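PDB 3BBJ: putative thioesterase II from Thermobifida fusca, which probably hydrolyses acyl-CoA or related acyl thioesters with a double-hotdog fold. Local coordinates for residues V169-S181 and E229-L241. Numbering follows the deposited sequence.
Sequences VTTPELCGYVDLS and EPGPLAFRSTCAL
Antiparallel pairing joins L174, G176 and V178 to S237, F235 and L233 through six backbone hydrogen bonds. Five are short and fairly straight; the bond from G176 N to F235 O is longer, at 3.2 Å, and more bent, with an N-H...O angle of 147°. Carbonyl oxygens also receive CA-H contacts from the neighbouring non-hydrogen-bonded pairs, such as R236 CA to L174 O at 3.2 Å.

Aromatic packing centres on F235, whose ring lies across the partner strand over G176. Its chi1 of 71° sets CG between the backbone N and the carbonyl carbon, swinging the ring face onto G176, whose CA stands 4.0 Å from the F235 ring centroid in a CH-pi contact. A CB on G176 would crowd F235 CE2, and the backbone angles there would already press it against the C175 carbonyl O. The V178 side chain crosses that of F235 at about a right angle, V178 CB lying 4.1 Å from F235 CD2, while L174 CB approaches F235 CE1. An alanine in place of F235 would probably leave a gap over G176 and deprive L174 and V178 of their shared apolar neighbour.

Both strands belong to the C-terminal hotdog domain, where strands 151-155 and 246-254 flank the pair. V153 and L253 from these strands also touch F235. On the other face, Y177 CE2 rests 4.0 Å from A234 CB, and the Y177 hydroxyl is hydrogen-bonded to P127 O; the R236 chain, bent at chi3, brings NH2 into a salt bridge with D252 OD2.

Polar contacts gather around D179. A water donates to both D179 OD1 and G231 O, bridging the segments, while S187 OG is hydrogen-bonded to D179 OD2. L180 N donates a bent hydrogen bond of 2.8 Å to D179 OD1.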
loop_
_atom_site.group_PDB
_atom_site.type_symbol
_atom_site.label_atom_id
_atom_site.label_comp_id
_atom_site.label_asym_id
_atom_site.label_seq_id
_atom_site.Cartn_x
_atom_site.Cartn_y
_atom_site.Cartn_z
ATOM N N VAL A 169 -16.642 -21.087 -6.104
ATOM C CA VAL A 169 -15.880 -19.848 -5.837
ATOM C C VAL A 169 -15.577 -19.044 -7.118
ATOM O O VAL A 169 -14.452 -19.088 -7.638
ATOM C CB VAL A 169 -14.556 -20.152 -5.087
ATOM N N THR A 170 -16.577 -18.290 -7.596
ATOM C CA THR A 170 -16.463 -17.517 -8.851
ATOM C C THR A 170 -15.514 -16.327 -8.716
ATOM O O THR A 170 -14.615 -16.140 -9.545
ATOM C CB THR A 170 -17.832 -16.972 -9.326
ATOM O OG1 THR A 170 -18.859 -17.945 -9.094
ATOM C CG2 THR A 170 -17.772 -16.605 -10.812
ATOM N N THR A 171 -15.756 -15.503 -7.691
ATOM C CA THR A 171 -14.870 -14.386 -7.357
ATOM C C THR A 171 -14.473 -14.485 -5.883
ATOM O O THR A 171 -15.320 -14.726 -5.025
ATOM C CB THR A 171 -15.508 -13.013 -7.637
ATOM O OG1 THR A 171 -16.732 -12.890 -6.895
ATOM C CG2 THR A 171 -15.771 -12.836 -9.152
ATOM N N PRO A 172 -13.179 -14.281 -5.589
ATOM C CA PRO A 172 -12.631 -14.411 -4.251
ATOM C C PRO A 172 -13.047 -13.251 -3.359
ATOM O O PRO A 172 -12.650 -12.121 -3.605
ATOM C CB PRO A 172 -11.120 -14.368 -4.493
ATOM C CG PRO A 172 -10.959 -13.556 -5.722
ATOM C CD PRO A 172 -12.159 -13.840 -6.555
ATOM N N GLU A 173 -13.852 -13.538 -2.343
ATOM C CA GLU A 173 -14.327 -12.518 -1.435
ATOM C C GLU A 173 -14.703 -13.118 -0.079
ATOM O O GLU A 173 -15.429 -14.103 -0.008
ATOM C CB GLU A 173 -15.533 -11.814 -2.058
ATOM C CG GLU A 173 -16.177 -10.732 -1.166
ATOM C CD GLU A 173 -17.254 -9.904 -1.881
ATOM O OE1 GLU A 173 -16.966 -9.371 -2.984
ATOM O OE2 GLU A 173 -18.372 -9.763 -1.314
ATOM N N LEU A 174 -14.198 -12.539 1.001
ATOM C CA LEU A 174 -14.613 -12.966 2.331
ATOM C C LEU A 174 -15.121 -11.753 3.074
ATOM O O LEU A 174 -14.653 -10.647 2.849
ATOM C CB LEU A 174 -13.466 -13.628 3.110
ATOM C CG LEU A 174 -12.924 -14.937 2.533
ATOM C CD1 LEU A 174 -11.545 -15.274 3.109
ATOM C CD2 LEU A 174 -13.905 -16.073 2.774
ATOM N N CYS A 175 -16.108 -11.958 3.931
ATOM C CA CYS A 175 -16.573 -10.889 4.796
ATOM C C CYS A 175 -17.206 -11.425 6.067
ATOM O O CYS A 175 -17.496 -12.622 6.214
ATOM C CB CYS A 175 -17.536 -9.960 4.069
ATOM S SG CYS A 175 -19.053 -10.741 3.596
ATOM N N GLY A 176 -17.403 -10.527 7.009
ATOM C CA GLY A 176 -17.908 -10.913 8.289
ATOM C C GLY A 176 -17.386 -9.963 9.333
ATOM O O GLY A 176 -17.183 -8.786 9.058
ATOM N N TYR A 177 -17.184 -10.488 10.538
ATOM C CA TYR A 177 -16.743 -9.702 11.676
ATOM C C TYR A 177 -15.512 -10.329 12.318
ATOM O O TYR A 177 -15.361 -11.551 12.336
ATOM C CB TYR A 177 -17.901 -9.575 12.678
ATOM C CG TYR A 177 -19.124 -8.965 12.037
ATOM C CD1 TYR A 177 -19.945 -9.735 11.218
ATOM C CD2 TYR A 177 -19.432 -7.616 12.205
ATOM C CE1 TYR A 177 -21.042 -9.199 10.592
ATOM C CE2 TYR A 177 -20.539 -7.054 11.577
ATOM C CZ TYR A 177 -21.345 -7.855 10.775
ATOM O OH TYR A 177 -22.448 -7.329 10.148
ATOM N N VAL A 178 -14.633 -9.479 12.828
ATOM C CA VAL A 178 -13.419 -9.924 13.494
ATOM C C VAL A 178 -13.152 -9.101 14.730
ATOM O O VAL A 178 -13.472 -7.904 14.777
ATOM C CB VAL A 178 -12.197 -9.805 12.579
ATOM C CG1 VAL A 178 -11.979 -8.311 12.073
ATOM C CG2 VAL A 178 -10.972 -10.364 13.279
ATOM N N ASP A 179 -12.568 -9.751 15.732
ATOM C CA ASP A 179 -12.192 -9.105 16.992
ATOM C C ASP A 179 -11.235 -10.039 17.714
ATOM O O ASP A 179 -11.072 -11.195 17.309
ATOM C CB ASP A 179 -13.446 -8.870 17.854
ATOM C CG ASP A 179 -13.290 -7.699 18.845
ATOM O OD1 ASP A 179 -12.147 -7.257 19.128
ATOM O OD2 ASP A 179 -14.341 -7.218 19.333
ATOM N N LEU A 180 -10.592 -9.542 18.759
ATOM C CA LEU A 180 -9.824 -10.392 19.671
ATOM C C LEU A 180 -10.761 -11.449 20.283
ATOM O O LEU A 180 -11.950 -11.208 20.462
ATOM C CB LEU A 180 -9.193 -9.552 20.789
ATOM C CG LEU A 180 -8.129 -8.527 20.363
ATOM C CD1 LEU A 180 -7.709 -7.656 21.540
ATOM C CD2 LEU A 180 -6.935 -9.257 19.771
ATOM N N SER A 181 -10.222 -12.621 20.599
ATOM C CA SER A 181 -11.054 -13.720 21.068
ATOM C C SER A 181 -11.646 -13.501 22.487
ATOM O O SER A 181 -11.043 -12.857 23.370
ATOM C CB SER A 181 -10.258 -15.036 21.023
ATOM O OG SER A 181 -9.259 -15.094 22.050
ATOM N N GLU A 229 -14.810 3.318 17.446
ATOM C CA GLU A 229 -15.213 3.075 18.820
ATOM C C GLU A 229 -14.986 1.570 19.044
ATOM O O GLU A 229 -15.037 0.796 18.090
ATOM C CB GLU A 229 -16.680 3.476 19.055
ATOM C CG GLU A 229 -16.955 4.135 20.411
ATOM C CD GLU A 229 -16.203 5.460 20.614
ATOM O OE1 GLU A 229 -16.437 6.402 19.828
ATOM O OE2 GLU A 229 -15.400 5.569 21.571
ATOM N N PRO A 230 -14.712 1.152 20.300
ATOM C CA PRO A 230 -14.502 -0.278 20.580
ATOM C C PRO A 230 -15.610 -1.196 20.078
ATOM O O PRO A 230 -16.754 -0.765 19.914
ATOM C CB PRO A 230 -14.402 -0.327 22.108
ATOM C CG PRO A 230 -13.894 1.030 22.501
ATOM C CD PRO A 230 -14.551 1.969 21.527
ATOM N N GLY A 231 -15.234 -2.445 19.807
ATOM C CA GLY A 231 -16.167 -3.465 19.358
ATOM C C GLY A 231 -15.662 -4.194 18.133
ATOM O O GLY A 231 -14.633 -3.802 17.545
ATOM N N PRO A 232 -16.387 -5.253 17.725
ATOM C CA PRO A 232 -15.954 -6.052 16.600
ATOM C C PRO A 232 -15.926 -5.224 15.319
ATOM O O PRO A 232 -16.753 -4.323 15.131
ATOM C CB PRO A 232 -17.024 -7.151 16.518
ATOM C CG PRO A 232 -18.194 -6.607 17.193
ATOM C CD PRO A 232 -17.652 -5.754 18.284
ATOM N N LEU A 233 -14.981 -5.538 14.446
ATOM C CA LEU A 233 -14.876 -4.846 13.163
ATOM C C LEU A 233 -15.481 -5.703 12.065
ATOM O O LEU A 233 -15.280 -6.918 12.046
ATOM C CB LEU A 233 -13.413 -4.528 12.863
ATOM C CG LEU A 233 -12.816 -3.592 13.922
ATOM C CD1 LEU A 233 -11.293 -3.534 13.885
ATOM C CD2 LEU A 233 -13.423 -2.212 13.774
ATOM N N ALA A 234 -16.256 -5.071 11.186
ATOM C CA ALA A 234 -16.731 -5.707 9.961
ATOM C C ALA A 234 -15.560 -5.691 8.966
ATOM O O ALA A 234 -14.868 -4.668 8.855
ATOM C CB ALA A 234 -17.918 -4.935 9.381
ATOM N N PHE A 235 -15.353 -6.800 8.243
ATOM C CA PHE A 235 -14.251 -6.912 7.300
ATOM C C PHE A 235 -14.715 -7.390 5.946
ATOM O O PHE A 235 -15.762 -7.998 5.815
ATOM C CB PHE A 235 -13.167 -7.873 7.815
ATOM C CG PHE A 235 -13.579 -9.354 7.808
ATOM C CD1 PHE A 235 -13.440 -10.136 6.660
ATOM C CD2 PHE A 235 -14.065 -9.962 8.954
ATOM C CE1 PHE A 235 -13.825 -11.479 6.657
ATOM C CE2 PHE A 235 -14.434 -11.305 8.954
ATOM C CZ PHE A 235 -14.320 -12.055 7.804
ATOM N N ARG A 236 -13.909 -7.085 4.931
ATOM C CA ARG A 236 -14.092 -7.627 3.597
ATOM C C ARG A 236 -12.712 -7.807 3.027
ATOM O O ARG A 236 -11.877 -6.879 3.100
ATOM C CB ARG A 236 -14.899 -6.700 2.694
ATOM C CG ARG A 236 -14.996 -7.235 1.258
ATOM C CD ARG A 236 -15.433 -6.210 0.214
ATOM N NE ARG A 236 -14.855 -4.886 0.465
ATOM C CZ ARG A 236 -14.825 -3.885 -0.404
ATOM N NH1 ARG A 236 -15.303 -4.043 -1.640
ATOM N NH2 ARG A 236 -14.286 -2.724 -0.036
ATOM N N SER A 237 -12.484 -8.995 2.462
ATOM C CA SER A 237 -11.189 -9.361 1.870
ATOM C C SER A 237 -11.362 -9.764 0.419
ATOM O O SER A 237 -12.207 -10.567 0.114
ATOM C CB SER A 237 -10.550 -10.509 2.627
ATOM O OG SER A 237 -9.287 -10.771 2.052
ATOM N N THR A 238 -10.554 -9.203 -0.471
ATOM C CA THR A 238 -10.663 -9.480 -1.884
ATOM C C THR A 238 -9.287 -9.597 -2.515
ATOM O O THR A 238 -8.278 -9.297 -1.888
ATOM C CB THR A 238 -11.491 -8.393 -2.609
ATOM O OG1 THR A 238 -10.769 -7.167 -2.644
ATOM C CG2 THR A 238 -12.800 -8.173 -1.902
ATOM N N CYS A 239 -9.281 -10.040 -3.766
ATOM C CA CYS A 239 -8.068 -10.271 -4.524
ATOM C C CYS A 239 -8.394 -10.059 -5.985
ATOM O O CYS A 239 -9.404 -10.567 -6.477
ATOM C CB CYS A 239 -7.580 -11.707 -4.304
ATOM S SG CYS A 239 -6.266 -12.218 -5.419
ATOM N N ALA A 240 -7.564 -9.281 -6.671
ATOM C CA ALA A 240 -7.781 -8.988 -8.101
ATOM C C ALA A 240 -6.944 -9.870 -9.016
ATOM O O ALA A 240 -7.336 -10.105 -10.153
ATOM C CB ALA A 240 -7.533 -7.489 -8.404
ATOM N N LEU A 241 -5.807 -10.377 -8.540
ATOM C CA LEU A 241 -4.965 -11.199 -9.411
ATOM C C LEU A 241 -4.037 -12.170 -8.682
ATOM O O LEU A 241 -3.366 -11.808 -7.713
ATOM C CB LEU A 241 -4.112 -10.289 -10.321
ATOM C CG LEU A 241 -3.230 -10.953 -11.405
ATOM C CD1 LEU A 241 -4.087 -11.479 -12.526
ATOM C CD2 LEU A 241 -2.225 -10.000 -11.978
HETATM O O HOH W 1 -12.100 -4.340 18.053
#